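Long-range contact in putative fimbrium tip subunit Fim1C (Bacteroides ovatus, PDB 4EPS), which probably forms part of the tip of fimbriae, the filamentous cell-surface appendages that mediate adhesion and biofilm formation: residues 215-229 with 241-254. Sequence-based numbering, arbitrary orientation.
Sequences KDEYRLLRKPSSENQ and LDTAEKMKEGKYKR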
loop_
_atom_site.group_PDB
_atom_site.type_symbol
_atom_site.label_atom_id
_atom_site.label_comp_id
_atom_site.label_asym_id
_atom_site.label_seq_id
_atom_site.Cartn_x
_atom_site.Cartn_y
_atom_site.Cartn_z
ATOM N N LYS A 215 3.595 14.492 22.977
ATOM C CA LYS A 215 2.577 15.065 22.082
ATOM C C LYS A 215 3.182 15.669 20.806
ATOM O O LYS A 215 2.426 16.001 19.890
ATOM C CB LYS A 215 1.768 16.157 22.807
ATOM C CG LYS A 215 0.887 15.647 23.940
ATOM C CD LYS A 215 0.085 16.775 24.599
ATOM C CE LYS A 215 -1.184 17.112 23.855
ATOM N NZ LYS A 215 -1.677 18.474 24.185
ATOM N N ASP A 216 4.533 15.841 20.753
ATOM C CA ASP A 216 5.274 16.478 19.649
ATOM C C ASP A 216 4.752 17.921 19.431
ATOM O O ASP A 216 4.289 18.283 18.336
ATOM C CB ASP A 216 5.231 15.667 18.330
ATOM C CG ASP A 216 6.025 16.320 17.207
ATOM O OD1 ASP A 216 7.058 16.975 17.504
ATOM O OD2 ASP A 216 5.576 16.250 16.042
ATOM N N GLU A 217 4.839 18.744 20.477
ATOM C CA GLU A 217 4.372 20.123 20.354
ATOM C C GLU A 217 5.201 20.983 21.291
ATOM O O GLU A 217 5.799 20.459 22.254
ATOM C CB GLU A 217 2.839 20.240 20.623
ATOM C CG GLU A 217 2.423 20.015 22.054
ATOM C CD GLU A 217 0.933 20.003 22.347
ATOM O OE1 GLU A 217 0.118 19.904 21.403
ATOM O OE2 GLU A 217 0.586 20.068 23.547
ATOM N N TYR A 218 5.259 22.289 20.995
ATOM C CA TYR A 218 6.023 23.250 21.793
ATOM C C TYR A 218 5.075 24.110 22.580
ATOM O O TYR A 218 4.040 24.508 22.035
ATOM C CB TYR A 218 6.898 24.151 20.908
ATOM C CG TYR A 218 7.951 23.391 20.131
ATOM C CD1 TYR A 218 7.631 22.735 18.944
ATOM C CD2 TYR A 218 9.260 23.288 20.606
ATOM C CE1 TYR A 218 8.604 22.044 18.214
ATOM C CE2 TYR A 218 10.239 22.593 19.884
ATOM C CZ TYR A 218 9.901 21.977 18.691
ATOM O OH TYR A 218 10.835 21.265 17.981
ATOM N N ARG A 219 5.419 24.399 23.837
ATOM C CA ARG A 219 4.584 25.213 24.742
ATOM C C ARG A 219 5.397 26.337 25.317
ATOM O O ARG A 219 6.564 26.155 25.655
ATOM C CB ARG A 219 3.970 24.340 25.861
ATOM C CG ARG A 219 3.045 23.267 25.279
ATOM C CD ARG A 219 2.027 22.717 26.256
ATOM N NE ARG A 219 2.602 21.777 27.219
ATOM C CZ ARG A 219 2.664 20.457 27.059
ATOM N NH1 ARG A 219 2.207 19.888 25.940
ATOM N NH2 ARG A 219 3.197 19.696 28.001
ATOM N N LEU A 220 4.799 27.525 25.402
ATOM C CA LEU A 220 5.493 28.686 25.922
ATOM C C LEU A 220 4.533 29.547 26.708
ATOM O O LEU A 220 3.555 30.028 26.135
ATOM C CB LEU A 220 6.093 29.502 24.749
ATOM C CG LEU A 220 6.884 30.751 25.131
ATOM C CD1 LEU A 220 8.272 30.357 25.683
ATOM C CD2 LEU A 220 7.078 31.628 23.917
ATOM N N LEU A 221 4.817 29.759 27.995
ATOM C CA LEU A 221 4.012 30.680 28.800
ATOM C C LEU A 221 4.278 32.119 28.362
ATOM O O LEU A 221 5.435 32.473 28.091
ATOM C CB LEU A 221 4.324 30.538 30.301
ATOM C CG LEU A 221 3.992 29.178 30.914
ATOM C CD1 LEU A 221 4.799 28.979 32.194
ATOM C CD2 LEU A 221 2.489 29.028 31.160
ATOM N N ARG A 222 3.200 32.936 28.268
ATOM C CA ARG A 222 3.254 34.350 27.869
ATOM C C ARG A 222 2.399 35.181 28.803
ATOM O O ARG A 222 1.451 34.667 29.401
ATOM C CB ARG A 222 2.755 34.543 26.410
ATOM C CG ARG A 222 3.556 33.757 25.315
ATOM C CD ARG A 222 4.960 34.291 25.100
ATOM N NE ARG A 222 4.969 35.681 24.624
ATOM C CZ ARG A 222 5.980 36.529 24.778
ATOM N NH1 ARG A 222 7.075 36.160 25.440
ATOM N NH2 ARG A 222 5.896 37.765 24.296
ATOM N N LYS A 223 2.745 36.454 28.966
ATOM C CA LYS A 223 1.932 37.329 29.813
ATOM C C LYS A 223 0.578 37.565 29.154
ATOM O O LYS A 223 0.518 37.736 27.934
ATOM C CB LYS A 223 2.640 38.655 30.069
ATOM C CG LYS A 223 3.712 38.567 31.141
ATOM C CD LYS A 223 4.441 39.891 31.264
ATOM C CE LYS A 223 5.454 39.869 32.376
ATOM N NZ LYS A 223 6.287 41.105 32.400
ATOM N N PRO A 224 -0.530 37.535 29.913
ATOM C CA PRO A 224 -1.840 37.828 29.295
ATOM C C PRO A 224 -1.838 39.208 28.633
ATOM O O PRO A 224 -1.148 40.124 29.103
ATOM C CB PRO A 224 -2.806 37.789 30.487
ATOM C CG PRO A 224 -2.111 36.905 31.485
ATOM C CD PRO A 224 -0.668 37.287 31.366
ATOM N N SER A 225 -2.549 39.327 27.496
ATOM C CA SER A 225 -2.665 40.574 26.707
ATOM C C SER A 225 -1.354 40.966 25.990
ATOM O O SER A 225 -1.325 42.027 25.370
ATOM C CB SER A 225 -3.165 41.744 27.563
ATOM O OG SER A 225 -4.470 41.465 28.042
ATOM N N SER A 226 -0.301 40.098 25.984
ATOM C CA SER A 226 0.925 40.406 25.226
ATOM C C SER A 226 0.581 40.269 23.745
ATOM O O SER A 226 -0.414 39.608 23.410
ATOM C CB SER A 226 2.089 39.506 25.640
ATOM O OG SER A 226 1.703 38.146 25.582
ATOM N N GLU A 227 1.333 40.925 22.864
ATOM C CA GLU A 227 0.939 40.984 21.450
ATOM C C GLU A 227 2.037 40.668 20.432
ATOM O O GLU A 227 1.841 40.909 19.236
ATOM C CB GLU A 227 0.420 42.410 21.149
ATOM C CG GLU A 227 -0.933 42.727 21.780
ATOM C CD GLU A 227 -1.451 44.127 21.498
ATOM O OE1 GLU A 227 -0.650 44.995 21.076
ATOM O OE2 GLU A 227 -2.661 44.361 21.719
ATOM N N ASN A 228 3.156 40.103 20.877
ATOM C CA ASN A 228 4.292 39.838 20.015
ATOM C C ASN A 228 4.024 38.811 18.930
ATOM O O ASN A 228 3.270 37.869 19.122
ATOM C CB ASN A 228 5.479 39.335 20.857
ATOM C CG ASN A 228 5.772 40.234 22.025
ATOM O OD1 ASN A 228 5.034 40.246 22.996
ATOM N ND2 ASN A 228 6.791 41.068 21.916
ATOM N N GLN A 229 4.698 38.980 17.801
ATOM C CA GLN A 229 4.734 37.948 16.794
ATOM C C GLN A 229 5.832 37.002 17.225
ATOM O O GLN A 229 6.852 37.456 17.769
ATOM C CB GLN A 229 5.053 38.536 15.404
ATOM C CG GLN A 229 3.910 39.349 14.807
ATOM C CD GLN A 229 4.221 39.780 13.394
ATOM O OE1 GLN A 229 5.378 39.950 13.007
ATOM N NE2 GLN A 229 3.188 39.975 12.593
ATOM N N LEU A 241 3.548 33.451 14.031
ATOM C CA LEU A 241 2.496 33.190 14.994
ATOM C C LEU A 241 2.118 34.514 15.618
ATOM O O LEU A 241 2.894 35.076 16.393
ATOM C CB LEU A 241 2.959 32.169 16.040
ATOM C CG LEU A 241 3.700 30.960 15.414
ATOM C CD1 LEU A 241 4.389 30.143 16.459
ATOM C CD2 LEU A 241 2.783 30.150 14.498
ATOM N N ASP A 242 0.975 35.051 15.191
ATOM C CA ASP A 242 0.450 36.308 15.695
ATOM C C ASP A 242 -0.264 36.029 17.008
ATOM O O ASP A 242 -1.345 35.437 16.995
ATOM C CB ASP A 242 -0.487 36.946 14.650
ATOM C CG ASP A 242 0.275 37.398 13.407
ATOM O OD1 ASP A 242 0.960 38.441 13.475
ATOM O OD2 ASP A 242 0.233 36.676 12.388
ATOM N N THR A 243 0.353 36.390 18.144
ATOM C CA THR A 243 -0.275 36.133 19.457
ATOM C C THR A 243 -1.243 37.269 19.852
ATOM O O THR A 243 -2.029 37.105 20.789
ATOM C CB THR A 243 0.774 35.915 20.574
ATOM O OG1 THR A 243 1.355 37.167 20.951
ATOM C CG2 THR A 243 1.852 34.882 20.193
ATOM N N ALA A 244 -1.167 38.420 19.178
ATOM C CA ALA A 244 -2.038 39.566 19.516
ATOM C C ALA A 244 -3.504 39.141 19.596
ATOM O O ALA A 244 -3.984 38.435 18.715
ATOM C CB ALA A 244 -1.869 40.677 18.488
ATOM N N GLU A 245 -4.184 39.544 20.670
ATOM C CA GLU A 245 -5.616 39.308 20.988
ATOM C C GLU A 245 -5.929 37.858 21.354
ATOM O O GLU A 245 -7.094 37.537 21.607
ATOM C CB GLU A 245 -6.558 39.750 19.828
ATOM C CG GLU A 245 -6.182 41.076 19.170
ATOM C CD GLU A 245 -6.074 42.278 20.090
ATOM O OE1 GLU A 245 -6.527 42.182 21.250
ATOM O OE2 GLU A 245 -5.601 43.340 19.625
ATOM N N LYS A 246 -4.913 36.984 21.399
ATOM C CA LYS A 246 -5.187 35.573 21.669
ATOM C C LYS A 246 -4.605 35.124 23.013
ATOM O O LYS A 246 -4.679 33.936 23.333
ATOM C CB LYS A 246 -4.631 34.706 20.516
ATOM C CG LYS A 246 -5.213 35.089 19.153
ATOM C CD LYS A 246 -4.381 34.562 18.010
ATOM C CE LYS A 246 -4.631 35.334 16.732
ATOM N NZ LYS A 246 -3.745 34.849 15.642
HETATM N N MSE A 247 -4.028 36.061 23.785
HETATM C CA MSE A 247 -3.336 35.752 25.047
HETATM C C MSE A 247 -4.220 36.042 26.264
HETATM O O MSE A 247 -4.072 37.075 26.921
HETATM C CB MSE A 247 -2.008 36.521 25.114
HETATM C CG MSE A 247 -1.075 36.209 23.936
HETATM SE SE MSE A 247 -0.210 34.458 24.188
HETATM C CE MSE A 247 -1.406 33.309 23.139
ATOM N N LYS A 248 -5.164 35.135 26.536
ATOM C CA LYS A 248 -6.093 35.277 27.670
ATOM C C LYS A 248 -5.551 34.528 28.878
ATOM O O LYS A 248 -5.018 33.428 28.724
ATOM C CB LYS A 248 -7.483 34.732 27.309
ATOM C CG LYS A 248 -8.272 35.622 26.350
ATOM C CD LYS A 248 -9.724 35.166 26.285
ATOM C CE LYS A 248 -10.638 36.208 25.685
ATOM N NZ LYS A 248 -12.068 35.913 25.979
ATOM N N GLU A 249 -5.702 35.117 30.065
ATOM C CA GLU A 249 -5.258 34.512 31.322
ATOM C C GLU A 249 -5.899 33.140 31.527
ATOM O O GLU A 249 -7.117 32.993 31.375
ATOM C CB GLU A 249 -5.610 35.470 32.473
ATOM C CG GLU A 249 -5.287 34.969 33.858
ATOM C CD GLU A 249 -5.857 35.843 34.967
ATOM O OE1 GLU A 249 -6.163 37.026 34.702
ATOM O OE2 GLU A 249 -5.981 35.345 36.107
ATOM N N GLY A 250 -5.068 32.136 31.837
ATOM C CA GLY A 250 -5.538 30.780 32.068
ATOM C C GLY A 250 -6.035 30.061 30.835
ATOM O O GLY A 250 -6.738 29.051 30.940
ATOM N N LYS A 251 -5.672 30.569 29.651
ATOM C CA LYS A 251 -6.108 29.946 28.407
ATOM C C LYS A 251 -4.946 29.777 27.454
ATOM O O LYS A 251 -3.919 30.438 27.608
ATOM C CB LYS A 251 -7.234 30.784 27.735
ATOM C CG LYS A 251 -8.467 30.921 28.642
ATOM C CD LYS A 251 -9.687 31.341 27.870
ATOM C CE LYS A 251 -10.916 31.353 28.754
ATOM N NZ LYS A 251 -12.149 31.580 27.953
ATOM N N TYR A 252 -5.091 28.861 26.498
ATOM C CA TYR A 252 -4.051 28.647 25.503
ATOM C C TYR A 252 -4.567 28.888 24.083
ATOM O O TYR A 252 -5.757 28.710 23.787
ATOM C CB TYR A 252 -3.451 27.213 25.600
ATOM C CG TYR A 252 -4.344 26.094 25.112
ATOM C CD1 TYR A 252 -4.390 25.750 23.760
ATOM C CD2 TYR A 252 -5.075 25.321 26.008
ATOM C CE1 TYR A 252 -5.191 24.700 23.307
ATOM C CE2 TYR A 252 -5.846 24.241 25.573
ATOM C CZ TYR A 252 -5.912 23.945 24.220
ATOM O OH TYR A 252 -6.678 22.891 23.803
ATOM N N LYS A 253 -3.638 29.210 23.210
ATOM C CA LYS A 253 -3.887 29.356 21.787
ATOM C C LYS A 253 -2.970 28.354 21.105
ATOM O O LYS A 253 -1.746 28.431 21.290
ATOM C CB LYS A 253 -3.623 30.801 21.326
ATOM C CG LYS A 253 -3.542 30.984 19.794
ATOM C CD LYS A 253 -4.794 30.595 19.023
ATOM C CE LYS A 253 -4.478 30.565 17.542
ATOM N NZ LYS A 253 -5.605 30.028 16.728
ATOM N N ARG A 254 -3.552 27.428 20.341
ATOM C CA ARG A 254 -2.765 26.433 19.617
ATOM C C ARG A 254 -2.622 26.847 18.158
ATOM O O ARG A 254 -3.618 27.057 17.468
ATOM C CB ARG A 254 -3.365 25.021 19.729
ATOM C CG ARG A 254 -2.541 23.965 18.978
ATOM C CD ARG A 254 -3.141 22.570 19.087
ATOM N NE ARG A 254 -2.569 21.796 20.196
ATOM C CZ ARG A 254 -3.244 21.408 21.277
ATOM N NH1 ARG A 254 -4.530 21.714 21.412
ATOM N NH2 ARG A 254 -2.642 20.706 22.225
HETATM O O HOH W 1 2.864 37.144 23.284
HETATM O O HOH W 2 -6.160 39.374 28.055
HETATM O O HOH W 3 -3.155 40.018 23.215
HETATM O O HOH W 4 0.894 39.184 17.147
HETATM O O HOH W 5 -5.190 45.817 20.743
HETATM O O HOH W 6 -4.278 42.792 23.087
#
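E217 OE2 is gripped by K215 NZ at 2.8 Å, on the syn side but well out of the carboxylate plane, and by R219 NH1 at 2.9 Å on its anti lone pair, while R254 NH2, in one of two deposited conformers, takes E217 OE1 across the contact at 3.0 Å, nearly straight (164°) and within the guanidinium plane. Replacing E217 by an alanine would probably leave R254 and K215 without the carboxylate both bond here, and R219 with D212 in place of two acidic partners.

At the other end, two type II turns, K223-S226 and T243-K246, abut. S225 N donates to M247 O (2.8 Å, 167°), and the selenomethionine M247, bent at chi2 (-77°), brings SE against R222 CB at 3.7 Å. T243 OG1 meets a lone pair of N228 O at 2.7 Å; one water joins that hydroxyl to S226 OG and R222 NE. Q229 and D242 form an antiparallel non-hydrogen-bonded pair, Q229 NE2 reaching the syn lone pair of D242 OD1 at 2.8 Å, tilted from the amide plane.

E249 forms a salt bridge with R158, and N228 ND2 a hydrogen bond with D199. The loop entering hairpin 229-242 thus packs against the loop leaving it, between strands 217-222 and 251-256, which pair with strand 148-174 antiparallel and parallel respectively.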